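Long-range contacts in R-imine reductase (Streptomyces kanamyceticus, PDB 3ZGY), which catalyses the NADPH-dependent, R-selective reduction of an imine substrate: residues Q32-A37 and A141-A146; V81-Y86 and N108-T113; L151-R156 and G181-Y186; A205-T210 and L269-E274; T254-M259 and F278-A283. All blocks are in the same frame, centred on the assembly; numbering follows the deposited sequence.

Contact 1: residues Q32-A37 and A141-A146; sequences QALAGA and AAIGTA
Ile143 reaches from a loop onto the flank of helix 29-40 and settles over Ala33 and Ala37, an example of how two alanines one helical turn apart can seat a branched side chain. Its two branches share the work. CG1 lies 3.9 Å from Ala33 CB, while CG2 leans toward the next turn and comes to 3.9 Å from Ala37 CB. CG2 also rests 3.7 Å from Ala33 O, a carbonyl already used by Ala37 N within the helix, so this is a van der Waals touch of a satisfied polar atom. The division follows from chi1 of -61°, which sets CG1 beside the isoleucine's own backbone N and CG2 anti to it. Leu34 completes the seat: its CB leaves the helix facing away from the loop, yet CD2 returns to 4.2 Å from Ile143 CG2. Ile136, on strand 130-136, touches both Leu34 and Ile143.

The loop presents Ile143 through a type II turn from Ala142 to Thr145. Gly144 takes the positive phi of 82° usual in the third position of such a turn, and its CA passes 4.2 Å from Ala37 CB. Ala142 O is held twice from the same face of its plane, by Thr145 N at 3.0 Å and by Thr145 OG1 at 2.9 Å. No hydrogen bond crosses to the helix. The GxGxxG pattern runs from the turn after strand 22-25 into the first turn of helix 29-40; the loop after strand 130-136 thus packs Ile143 on the flank of the first, cofactor-binding helix of a Rossmann fold.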
# COMPACT_ATOMS: atom_id res chain seq x y z
N GLN D 32 -3.68 -28.51 -5.14
CA GLN D 32 -2.70 -29.49 -4.65
C GLN D 32 -2.24 -29.13 -3.26
O GLN D 32 -2.21 -29.98 -2.38
CB GLN D 32 -1.54 -29.64 -5.62
CG GLN D 32 -1.97 -30.20 -6.97
CD GLN D 32 -0.80 -30.36 -7.92
OE1 GLN D 32 -0.01 -29.45 -8.02
NE2 GLN D 32 -0.68 -31.51 -8.59
N ALA D 33 -1.91 -27.86 -3.06
CA ALA D 33 -1.53 -27.39 -1.78
C ALA D 33 -2.58 -27.63 -0.72
O ALA D 33 -2.26 -28.09 0.39
CB ALA D 33 -1.19 -25.90 -1.85
N LEU D 34 -3.84 -27.36 -1.05
CA LEU D 34 -4.91 -27.58 -0.09
C LEU D 34 -5.01 -29.04 0.29
O LEU D 34 -5.05 -29.38 1.46
CB LEU D 34 -6.25 -27.13 -0.64
CG LEU D 34 -6.43 -25.61 -0.87
CD1 LEU D 34 -7.77 -25.41 -1.53
CD2 LEU D 34 -6.32 -24.82 0.39
N ALA D 35 -5.00 -29.91 -0.70
CA ALA D 35 -5.07 -31.33 -0.44
C ALA D 35 -3.87 -31.77 0.37
O ALA D 35 -3.97 -32.69 1.18
CB ALA D 35 -5.13 -32.09 -1.78
N GLY D 36 -2.71 -31.17 0.08
CA GLY D 36 -1.46 -31.49 0.76
C GLY D 36 -1.57 -31.26 2.24
O GLY D 36 -1.34 -32.17 3.04
N ALA D 37 -2.05 -30.10 2.58
CA ALA D 37 -2.27 -29.79 3.96
C ALA D 37 -3.26 -30.74 4.64
O ALA D 37 -3.09 -31.09 5.82
CB ALA D 37 -2.73 -28.36 4.12
N ALA D 141 2.58 -22.27 -1.72
CA ALA D 141 3.64 -22.59 -0.77
C ALA D 141 3.23 -22.32 0.69
O ALA D 141 3.60 -23.09 1.58
CB ALA D 141 4.88 -21.81 -1.13
N ALA D 142 2.48 -21.25 0.95
CA ALA D 142 2.17 -20.87 2.36
C ALA D 142 1.08 -21.70 2.98
O ALA D 142 0.89 -21.66 4.18
CB ALA D 142 1.79 -19.40 2.44
N ILE D 143 0.34 -22.45 2.18
CA ILE D 143 -0.76 -23.26 2.73
C ILE D 143 -0.19 -24.24 3.73
O ILE D 143 0.82 -24.85 3.50
CB ILE D 143 -1.51 -24.04 1.63
CG1 ILE D 143 -2.14 -23.10 0.62
CG2 ILE D 143 -2.56 -24.95 2.24
CD1 ILE D 143 -3.05 -22.05 1.22
N GLY D 144 -0.86 -24.38 4.86
CA GLY D 144 -0.43 -25.28 5.92
C GLY D 144 0.63 -24.67 6.80
O GLY D 144 1.23 -25.38 7.55
N THR D 145 0.88 -23.37 6.69
CA THR D 145 1.87 -22.71 7.53
C THR D 145 1.31 -21.47 8.21
O THR D 145 0.18 -21.03 7.91
CB THR D 145 3.12 -22.32 6.72
OG1 THR D 145 2.92 -21.03 6.11
CG2 THR D 145 3.45 -23.38 5.68
N ALA D 146 2.11 -20.86 9.08
CA ALA D 146 1.64 -19.64 9.73
C ALA D 146 1.52 -18.46 8.74
O ALA D 146 0.86 -17.48 9.04
CB ALA D 146 2.53 -19.29 10.89

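Contact 2: residues V81-Y86 and N108-T113; sequences VCVSDY and NLTSGT
Val81 and Asn108 pair as a parallel beta bridge with their CA atoms 4.8 Å apart, and just beyond it Leu109 N donates to Val81 O at 2.9 Å. Past this point the strands give way to loops, and side chains continue the contact, by packing and one weak bond. Asn108 OD1 accepts twice from Thr110: OG1 approaches in the plane of the amide carbonyl at 2.8 Å, and the backbone N comes from above that plane at 3.2 Å, closing an Asx turn. Having given its proton to Asn108, Thr110 OG1 can accept the weak bond from Val83 N, at 3.3 Å. Thr110 CG2, put anti to the backbone N by chi1 of -51°, lies 3.5 Å from Asp85 CA.

Tyr86 carries its ring across the second loop. Thr110 O and Ser111 O lie at the ring edge, and the Asn108 amide is turned 44° from the ring plane, with ND2 3.3 Å from Tyr86 CE2. Tyr86 OH bonds to Asp133, and Asn108 ND2 to Tyr131 OH. A leucine at Asn108 would probably leave Thr110 OG1 and the Tyr131 hydroxyl without their amide mate, setting the threonine free to turn away from Val83. Thr110, through its methyl packing and the weak Val83 link, probably helps to hold together two loops whose Val83, Ser84 and Ser111 bind NADP(+).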
# COMPACT_ATOMS: atom_id res chain seq x y z
N VAL D 81 -13.59 -26.81 -2.58
CA VAL D 81 -13.47 -26.55 -4.00
C VAL D 81 -12.52 -25.42 -4.25
O VAL D 81 -12.68 -24.32 -3.68
CB VAL D 81 -14.84 -26.14 -4.57
CG1 VAL D 81 -14.73 -25.83 -6.05
CG2 VAL D 81 -15.84 -27.28 -4.36
N CYS D 82 -11.55 -25.67 -5.11
CA CYS D 82 -10.62 -24.62 -5.51
C CYS D 82 -10.29 -24.71 -6.97
O CYS D 82 -9.54 -25.61 -7.38
CB CYS D 82 -9.38 -24.70 -4.70
SG CYS D 82 -8.54 -23.10 -4.82
N VAL D 83 -10.88 -23.85 -7.78
CA VAL D 83 -10.75 -23.93 -9.24
C VAL D 83 -10.57 -22.54 -9.78
O VAL D 83 -10.49 -21.56 -8.99
CB VAL D 83 -11.96 -24.58 -9.91
CG1 VAL D 83 -12.11 -26.03 -9.46
CG2 VAL D 83 -13.25 -23.81 -9.61
N SER D 84 -10.49 -22.39 -11.09
CA SER D 84 -10.02 -21.10 -11.62
C SER D 84 -11.01 -19.99 -11.36
O SER D 84 -10.59 -18.88 -11.02
CB SER D 84 -9.65 -21.22 -13.10
OG SER D 84 -10.77 -21.67 -13.82
N ASP D 85 -12.31 -20.26 -11.46
CA ASP D 85 -13.33 -19.20 -11.24
C ASP D 85 -14.73 -19.78 -11.07
O ASP D 85 -14.89 -21.00 -11.16
CB ASP D 85 -13.32 -18.21 -12.40
CG ASP D 85 -13.56 -18.90 -13.76
OD1 ASP D 85 -14.19 -19.97 -13.85
OD2 ASP D 85 -13.10 -18.37 -14.76
N TYR D 86 -15.75 -18.92 -10.82
CA TYR D 86 -17.11 -19.40 -10.46
C TYR D 86 -17.78 -20.08 -11.67
O TYR D 86 -18.57 -20.99 -11.50
CB TYR D 86 -17.97 -18.30 -9.77
CG TYR D 86 -17.66 -18.18 -8.27
CD1 TYR D 86 -16.42 -17.77 -7.82
CD2 TYR D 86 -18.60 -18.50 -7.30
CE1 TYR D 86 -16.12 -17.67 -6.48
CE2 TYR D 86 -18.31 -18.37 -5.95
CZ TYR D 86 -17.05 -17.98 -5.53
OH TYR D 86 -16.68 -17.89 -4.17
N ASN D 108 -15.99 -23.15 -0.53
CA ASN D 108 -15.59 -22.76 -1.87
C ASN D 108 -14.56 -21.67 -1.81
O ASN D 108 -14.86 -20.51 -1.57
CB ASN D 108 -16.78 -22.29 -2.64
CG ASN D 108 -16.46 -21.93 -4.07
OD1 ASN D 108 -15.36 -22.19 -4.60
ND2 ASN D 108 -17.41 -21.30 -4.72
N LEU D 109 -13.31 -22.07 -1.98
CA LEU D 109 -12.19 -21.16 -1.80
C LEU D 109 -11.73 -20.54 -3.13
O LEU D 109 -10.71 -19.84 -3.16
CB LEU D 109 -11.04 -21.91 -1.12
CG LEU D 109 -11.35 -22.48 0.26
CD1 LEU D 109 -10.13 -23.18 0.79
CD2 LEU D 109 -11.79 -21.40 1.22
N THR D 110 -12.48 -20.79 -4.21
CA THR D 110 -12.34 -20.08 -5.46
C THR D 110 -12.53 -18.60 -5.28
O THR D 110 -13.39 -18.15 -4.53
CB THR D 110 -13.37 -20.57 -6.48
OG1 THR D 110 -13.31 -21.99 -6.54
CG2 THR D 110 -13.09 -20.04 -7.83
N SER D 111 -11.70 -17.82 -5.97
CA SER D 111 -11.82 -16.35 -5.99
C SER D 111 -12.92 -15.87 -6.92
O SER D 111 -13.04 -16.35 -8.02
CB SER D 111 -10.52 -15.71 -6.48
OG SER D 111 -9.57 -15.79 -5.47
N GLY D 112 -13.72 -14.92 -6.47
CA GLY D 112 -14.77 -14.33 -7.29
C GLY D 112 -15.40 -13.11 -6.64
O GLY D 112 -14.93 -12.62 -5.66
N THR D 113 -16.51 -12.62 -7.14
CA THR D 113 -17.11 -11.47 -6.52
C THR D 113 -18.07 -11.89 -5.45
O THR D 113 -18.53 -13.04 -5.42
CB THR D 113 -17.88 -10.70 -7.56
OG1 THR D 113 -18.82 -11.59 -8.19
CG2 THR D 113 -16.92 -10.12 -8.60

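Contact 3: residues L151-R156 and G181-Y186; sequences LLSGPR and GLASLY
Ser153 OG, on strand 150-153, accepts a hydrogen bond from Ala183 N in the first turn of helix 182-209, at 3.2 Å and with an N-H...O angle of 158°. The same hydroxyl is hydrogen-bonded to Asp133 O on the neighbouring strand, and His180 O is a further, weak partner. One buried oxygen therefore joins sheet and helix. Its placing depends on chi1 of 54°, which holds OG between the serine's backbone N and carbonyl carbon while leaving CB to pack 3.9 Å from Leu182 CB. Ala183 brings a methyl as well as its N-H, with CB 3.6 Å from Ser153 OG.

Two residues back along the strand, Leu151 faces the helix from the same side of the sheet. Its CB lies 4.1 Å from Ala183 CB, and CD1 extends to 3.6 Å from Tyr186 CB, the two side chains crossing at about a right angle. The Tyr186 ring continues away from the strand to meet Phe221 of the second subunit edge-to-face. Strand and helix axes come within 7.5 Å, and their directions differ by 144°.

A valine in place of Ser153 would probably leave Ala183 N without its acceptor and Asp133 O without its side-chain partner, with a branched carbon pressed among polar backbone atoms. The chemistry thus implies a mixed joint: a small hydroxyl links a backbone N-H of the helix to a backbone carbonyl of the adjacent strand, and aliphatic packing beside it completes the junction between the nucleotide-binding sheet and the long helix leading into the C-terminal domain.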
# COMPACT_ATOMS: atom_id res chain seq x y z
N LEU D 151 -9.50 -16.79 4.24
CA LEU D 151 -10.69 -16.13 4.80
C LEU D 151 -11.92 -16.95 4.53
O LEU D 151 -12.02 -17.62 3.50
CB LEU D 151 -10.84 -14.77 4.20
CG LEU D 151 -9.58 -13.90 4.28
CD1 LEU D 151 -9.81 -12.60 3.55
CD2 LEU D 151 -9.16 -13.62 5.70
N LEU D 152 -12.83 -16.98 5.49
CA LEU D 152 -14.03 -17.81 5.36
C LEU D 152 -15.21 -16.99 5.84
O LEU D 152 -15.09 -16.26 6.80
CB LEU D 152 -13.89 -19.05 6.23
CG LEU D 152 -12.78 -20.03 5.86
CD1 LEU D 152 -12.68 -21.11 6.90
CD2 LEU D 152 -13.03 -20.70 4.54
N SER D 153 -16.35 -17.13 5.18
CA SER D 153 -17.53 -16.41 5.61
C SER D 153 -18.73 -17.25 5.29
O SER D 153 -18.70 -18.10 4.38
CB SER D 153 -17.60 -15.04 4.92
OG SER D 153 -17.51 -15.20 3.50
N GLY D 154 -19.80 -17.03 6.05
CA GLY D 154 -20.91 -18.02 6.10
C GLY D 154 -21.36 -18.30 7.51
O GLY D 154 -20.79 -17.79 8.48
N PRO D 155 -22.42 -19.08 7.65
CA PRO D 155 -22.97 -19.19 8.99
C PRO D 155 -22.08 -20.05 9.90
O PRO D 155 -21.49 -21.02 9.44
CB PRO D 155 -24.32 -19.84 8.74
CG PRO D 155 -24.12 -20.61 7.50
CD PRO D 155 -23.29 -19.70 6.66
N ARG D 156 -22.05 -19.71 11.19
CA ARG D 156 -21.31 -20.51 12.18
C ARG D 156 -21.68 -21.97 12.11
O ARG D 156 -20.85 -22.84 12.26
CB ARG D 156 -21.60 -20.03 13.58
CG ARG D 156 -20.87 -18.77 13.98
CD ARG D 156 -19.49 -19.19 14.38
NE ARG D 156 -18.64 -18.11 14.77
CZ ARG D 156 -17.37 -18.29 15.06
NH1 ARG D 156 -16.80 -19.50 14.97
NH2 ARG D 156 -16.66 -17.25 15.46
N GLY D 181 -20.70 -12.98 1.49
CA GLY D 181 -19.95 -12.11 0.60
C GLY D 181 -18.67 -11.56 1.18
O GLY D 181 -17.87 -10.99 0.44
N LEU D 182 -18.46 -11.71 2.48
CA LEU D 182 -17.37 -11.01 3.13
C LEU D 182 -15.99 -11.41 2.64
O LEU D 182 -15.10 -10.55 2.45
CB LEU D 182 -17.42 -11.19 4.64
CG LEU D 182 -18.61 -10.52 5.35
CD1 LEU D 182 -18.58 -10.95 6.81
CD2 LEU D 182 -18.54 -9.01 5.26
N ALA D 183 -15.75 -12.69 2.46
CA ALA D 183 -14.41 -13.09 2.07
C ALA D 183 -14.01 -12.41 0.73
O ALA D 183 -12.90 -11.94 0.62
CB ALA D 183 -14.30 -14.57 1.99
N SER D 184 -14.94 -12.28 -0.20
CA SER D 184 -14.71 -11.60 -1.50
C SER D 184 -14.39 -10.14 -1.33
O SER D 184 -13.51 -9.62 -1.95
CB SER D 184 -15.94 -11.76 -2.42
OG SER D 184 -16.08 -13.10 -2.92
N LEU D 185 -15.12 -9.49 -0.45
CA LEU D 185 -14.88 -8.11 -0.13
C LEU D 185 -13.57 -7.84 0.58
O LEU D 185 -12.91 -6.86 0.30
CB LEU D 185 -16.03 -7.63 0.74
CG LEU D 185 -17.26 -7.00 0.07
CD1 LEU D 185 -17.41 -7.35 -1.39
CD2 LEU D 185 -18.51 -7.37 0.84
N TYR D 186 -13.18 -8.71 1.50
CA TYR D 186 -11.87 -8.57 2.17
C TYR D 186 -10.73 -8.79 1.18
O TYR D 186 -9.73 -8.12 1.22
CB TYR D 186 -11.71 -9.59 3.29
CG TYR D 186 -12.19 -9.09 4.62
CD1 TYR D 186 -13.52 -9.15 4.96
CD2 TYR D 186 -11.31 -8.59 5.57
CE1 TYR D 186 -13.96 -8.67 6.19
CE2 TYR D 186 -11.76 -8.12 6.81
CZ TYR D 186 -13.09 -8.19 7.11
OH TYR D 186 -13.58 -7.74 8.32

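Contact 4: residues A205-T210 and L269-E274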
# COMPACT_ATOMS: atom_id res chain seq x y z
N ALA D 205 10.16 4.72 -7.90
CA ALA D 205 11.37 4.21 -8.52
C ALA D 205 11.64 4.96 -9.82
O ALA D 205 12.74 5.31 -10.11
CB ALA D 205 11.30 2.69 -8.75
N ALA D 206 10.62 5.24 -10.60
CA ALA D 206 10.80 5.98 -11.83
C ALA D 206 11.31 7.39 -11.57
O ALA D 206 12.20 7.86 -12.25
CB ALA D 206 9.50 6.04 -12.58
N LEU D 207 10.75 8.07 -10.59
CA LEU D 207 11.19 9.41 -10.26
C LEU D 207 12.65 9.43 -9.87
O LEU D 207 13.44 10.15 -10.48
CB LEU D 207 10.39 9.96 -9.11
CG LEU D 207 8.98 10.35 -9.45
CD1 LEU D 207 8.23 10.62 -8.15
CD2 LEU D 207 8.95 11.60 -10.28
N LEU D 208 13.02 8.60 -8.88
CA LEU D 208 14.41 8.54 -8.41
C LEU D 208 15.35 7.98 -9.46
O LEU D 208 16.51 8.33 -9.52
CB LEU D 208 14.52 7.72 -7.16
CG LEU D 208 13.87 8.47 -6.03
CD1 LEU D 208 13.29 7.47 -5.07
CD2 LEU D 208 14.87 9.35 -5.33
N GLY D 209 14.85 7.13 -10.33
CA GLY D 209 15.65 6.68 -11.43
C GLY D 209 16.15 7.80 -12.30
O GLY D 209 17.19 7.67 -12.88
N THR D 210 15.43 8.92 -12.39
CA THR D 210 15.83 9.98 -13.32
C THR D 210 17.17 10.58 -12.90
O THR D 210 17.89 11.12 -13.73
CB THR D 210 14.79 11.13 -13.43
OG1 THR D 210 14.68 11.85 -12.18
CG2 THR D 210 13.46 10.59 -13.87
N LEU D 269 10.02 15.67 -15.40
CA LEU D 269 11.09 14.71 -15.57
C LEU D 269 10.76 13.71 -16.66
O LEU D 269 11.56 12.81 -16.97
CB LEU D 269 11.34 13.98 -14.26
CG LEU D 269 11.70 14.85 -13.05
CD1 LEU D 269 11.77 13.99 -11.82
CD2 LEU D 269 13.02 15.53 -13.28
N GLY D 270 9.56 13.83 -17.23
CA GLY D 270 9.16 12.97 -18.32
C GLY D 270 8.74 11.59 -17.89
O GLY D 270 8.81 10.65 -18.67
N VAL D 271 8.39 11.42 -16.62
CA VAL D 271 7.88 10.12 -16.21
C VAL D 271 6.37 10.25 -16.21
O VAL D 271 5.82 11.33 -16.29
CB VAL D 271 8.40 9.68 -14.82
CG1 VAL D 271 9.91 9.68 -14.81
CG2 VAL D 271 7.88 10.57 -13.71
N ASN D 272 5.69 9.14 -16.14
CA ASN D 272 4.25 9.15 -16.08
C ASN D 272 3.67 9.96 -14.94
O ASN D 272 4.06 9.80 -13.82
CB ASN D 272 3.75 7.73 -15.94
CG ASN D 272 2.37 7.57 -16.47
OD1 ASN D 272 1.39 7.83 -15.77
ND2 ASN D 272 2.28 7.30 -17.75
N ALA D 273 2.66 10.77 -15.24
CA ALA D 273 2.00 11.58 -14.22
C ALA D 273 0.51 11.24 -14.01
O ALA D 273 -0.16 11.94 -13.25
CB ALA D 273 2.14 13.05 -14.54
N GLU D 274 0.02 10.14 -14.57
CA GLU D 274 -1.38 9.80 -14.35
C GLU D 274 -1.74 9.53 -12.88
O GLU D 274 -2.67 10.15 -12.33
CB GLU D 274 -1.76 8.65 -15.23
CG GLU D 274 -1.89 9.10 -16.68
CD GLU D 274 -1.59 7.98 -17.65
OE1 GLU D 274 -2.17 6.89 -17.50
OE2 GLU D 274 -0.77 8.19 -18.57
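Leu207 and Val271 meet methyl to methyl, Leu207 CD2 lying 3.7 Å from Val271 CG2, with their side chains at roughly a right angle. The CB of Leu207 leaves the helix to one side of the loop, and it is the far end of the chain that swings in. CD2 also comes to 4.0 Å from Leu269 CD1, so a single methyl bridges the two loop residues.

Thr210 shows how one torsion can serve two purposes. With chi1 at 66°, OG1 stands between its backbone N and carbonyl carbon and turns back to donate to Leu207 O at 2.7 Å, almost in line with that carbonyl. CG2 is thereby left facing the loop, 3.8 Å from Val271 CG1. The hydroxyl is not wholly turned from the contact, since Leu269 CD1 lies 3.6 Å from Thr210 OG1.

The loop joins helices 252-269 and 274-291, an antiparallel helical hairpin of the C-terminal domain, and the end of helix 182-209 packs against its bend. A Schellman motif with Gly270 at positive phi ends the first helix; of the residues on either side of that glycine, Leu269 meets Leu207 and Thr210, and Val271 meets those two and Ala206.

Val271 CG1, beside its backbone N (chi1 -56°), rests 3.9 Å from Ala206 O. Val271 also packs on Phe303 of the second subunit, and Asn272 ND2 bonds to Thr305 O of that subunit, which places the loop at the dimer interface.

Contact 5: residues T254-M259 and F278-A283; sequences THLATM and FIKALA
Met259 lies along the groove between two antiparallel helices, touching Lys280 at its base and Ile279 and Ala283 at its far end. At the start, Met259 CB meets the aliphatic part of the lysine, 3.6 Å from Lys280 CD. Beyond CG the chain runs extended (chi2 -167°), carrying SD to 3.8 Å from Ala283 CB and equally near Ile279 CG2. The terminal methyl finishes against that branch, Met259 CE standing 3.6 Å from Ile279 CG2, and the two side chains cross at about a right angle. Trp195 of the second subunit packs on both Met259 and Ile279.

One turn earlier, Leu256 meets the same Ala283 methyl, its CD1 3.7 Å from Ala283 CB. Lys280 passes across Leu256, with CE 3.6 Å from Leu256 O, so its methylenes lie against Leu256 and Met259 while NZ reaches Asp284 in a salt bridge on its own helix. The axes approach to 9.9 Å and cross at -153°. Such nearly antiparallel packing of consecutive helices, 252-269 and 274-291, is that of a helical hairpin, here in the C-terminal domain of the reductase and covered by the partner subunit.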
# COMPACT_ATOMS: atom_id res chain seq x y z
N THR D 254 -4.14 21.71 2.74
CA THR D 254 -2.67 21.63 2.88
C THR D 254 -2.05 20.59 1.93
O THR D 254 -0.96 20.80 1.38
CB THR D 254 -2.16 21.17 4.32
OG1 THR D 254 -3.22 21.21 5.27
CG2 THR D 254 -0.98 22.03 4.86
N HIS D 255 -2.70 19.45 1.78
CA HIS D 255 -2.19 18.39 0.89
C HIS D 255 -2.01 18.91 -0.53
O HIS D 255 -1.04 18.60 -1.21
CB HIS D 255 -3.15 17.18 0.91
CG HIS D 255 -3.07 16.36 2.18
ND1 HIS D 255 -2.49 15.12 2.22
CD2 HIS D 255 -3.47 16.63 3.45
CE1 HIS D 255 -2.56 14.64 3.45
NE2 HIS D 255 -3.15 15.54 4.22
N LEU D 256 -2.98 19.72 -0.95
CA LEU D 256 -3.18 20.18 -2.34
C LEU D 256 -2.01 20.76 -3.09
O LEU D 256 -1.73 20.39 -4.23
CB LEU D 256 -4.23 21.28 -2.30
CG LEU D 256 -5.62 21.07 -2.83
CD1 LEU D 256 -6.01 19.61 -3.01
CD2 LEU D 256 -6.53 21.78 -1.84
N ALA D 257 -1.35 21.73 -2.46
CA ALA D 257 -0.16 22.32 -3.03
C ALA D 257 0.91 21.26 -3.30
O ALA D 257 1.52 21.22 -4.38
CB ALA D 257 0.40 23.35 -2.08
N THR D 258 1.11 20.37 -2.33
CA THR D 258 2.06 19.29 -2.48
C THR D 258 1.70 18.31 -3.56
O THR D 258 2.59 17.87 -4.30
CB THR D 258 2.17 18.50 -1.21
OG1 THR D 258 2.14 19.41 -0.11
CG2 THR D 258 3.43 17.79 -1.21
N MET D 259 0.41 18.05 -3.75
CA MET D 259 0.01 17.18 -4.84
C MET D 259 0.33 17.82 -6.19
O MET D 259 0.63 17.09 -7.15
CB MET D 259 -1.48 16.83 -4.78
CG MET D 259 -2.01 16.36 -3.44
SD MET D 259 -3.66 15.62 -3.56
CE MET D 259 -3.66 14.53 -2.11
N PHE D 278 -4.51 11.59 -10.80
CA PHE D 278 -5.61 10.91 -10.12
C PHE D 278 -5.72 11.27 -8.63
O PHE D 278 -6.79 11.64 -8.14
CB PHE D 278 -5.43 9.43 -10.24
CG PHE D 278 -6.48 8.67 -9.57
CD1 PHE D 278 -7.70 8.49 -10.17
CD2 PHE D 278 -6.29 8.17 -8.30
CE1 PHE D 278 -8.70 7.78 -9.55
CE2 PHE D 278 -7.28 7.48 -7.67
CZ PHE D 278 -8.50 7.28 -8.29
N ILE D 279 -4.61 11.19 -7.92
CA ILE D 279 -4.59 11.59 -6.54
C ILE D 279 -5.14 13.02 -6.35
O ILE D 279 -5.94 13.24 -5.47
CB ILE D 279 -3.15 11.47 -6.01
CG1 ILE D 279 -2.75 10.02 -5.95
CG2 ILE D 279 -2.97 12.08 -4.62
CD1 ILE D 279 -1.32 9.82 -5.56
N LYS D 280 -4.70 13.97 -7.17
CA LYS D 280 -5.11 15.39 -7.05
C LYS D 280 -6.57 15.53 -7.45
O LYS D 280 -7.33 16.24 -6.77
CB LYS D 280 -4.24 16.26 -7.97
CG LYS D 280 -4.53 17.74 -7.97
CD LYS D 280 -4.15 18.39 -6.65
CE LYS D 280 -4.33 19.91 -6.62
NZ LYS D 280 -5.42 20.44 -7.50
N ALA D 281 -6.99 14.83 -8.50
CA ALA D 281 -8.39 14.83 -8.85
C ALA D 281 -9.28 14.53 -7.63
O ALA D 281 -10.20 15.31 -7.34
CB ALA D 281 -8.68 13.88 -9.99
N LEU D 282 -9.02 13.43 -6.90
CA LEU D 282 -9.89 13.10 -5.78
C LEU D 282 -9.90 14.20 -4.80
O LEU D 282 -10.94 14.61 -4.34
CB LEU D 282 -9.50 11.80 -5.05
CG LEU D 282 -9.55 10.52 -5.88
CD1 LEU D 282 -9.16 9.37 -4.99
CD2 LEU D 282 -10.88 10.27 -6.55
N ALA D 283 -8.75 14.72 -4.46
CA ALA D 283 -8.76 15.78 -3.45
C ALA D 283 -9.50 17.06 -3.93
O ALA D 283 -10.06 17.79 -3.11
CB ALA D 283 -7.35 16.12 -3.01

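How the contacts relate
Contacts 1 and 2 belong to one nucleotide-binding unit: their centres are 16 Å apart, and Leu34 CD1 of the first packs 3.6 Å from Cys82 CB of the second. Contact 2 holds NADP(+)-binding residues itself, although no cofactor occupies this chain. It is joined to contact 3 by a probable hydrogen bond between Gly112 O and Ser184 OG, 3.0 Å, which brings a cofactor loop to the root of helix 182-209. That helix then spans to contact 4, whose centre is about 39 Å from that of contact 3. Contacts 4 and 5, their centres about 18 Å apart, lie at the bend and between the arms of one hairpin, away from the cofactor site.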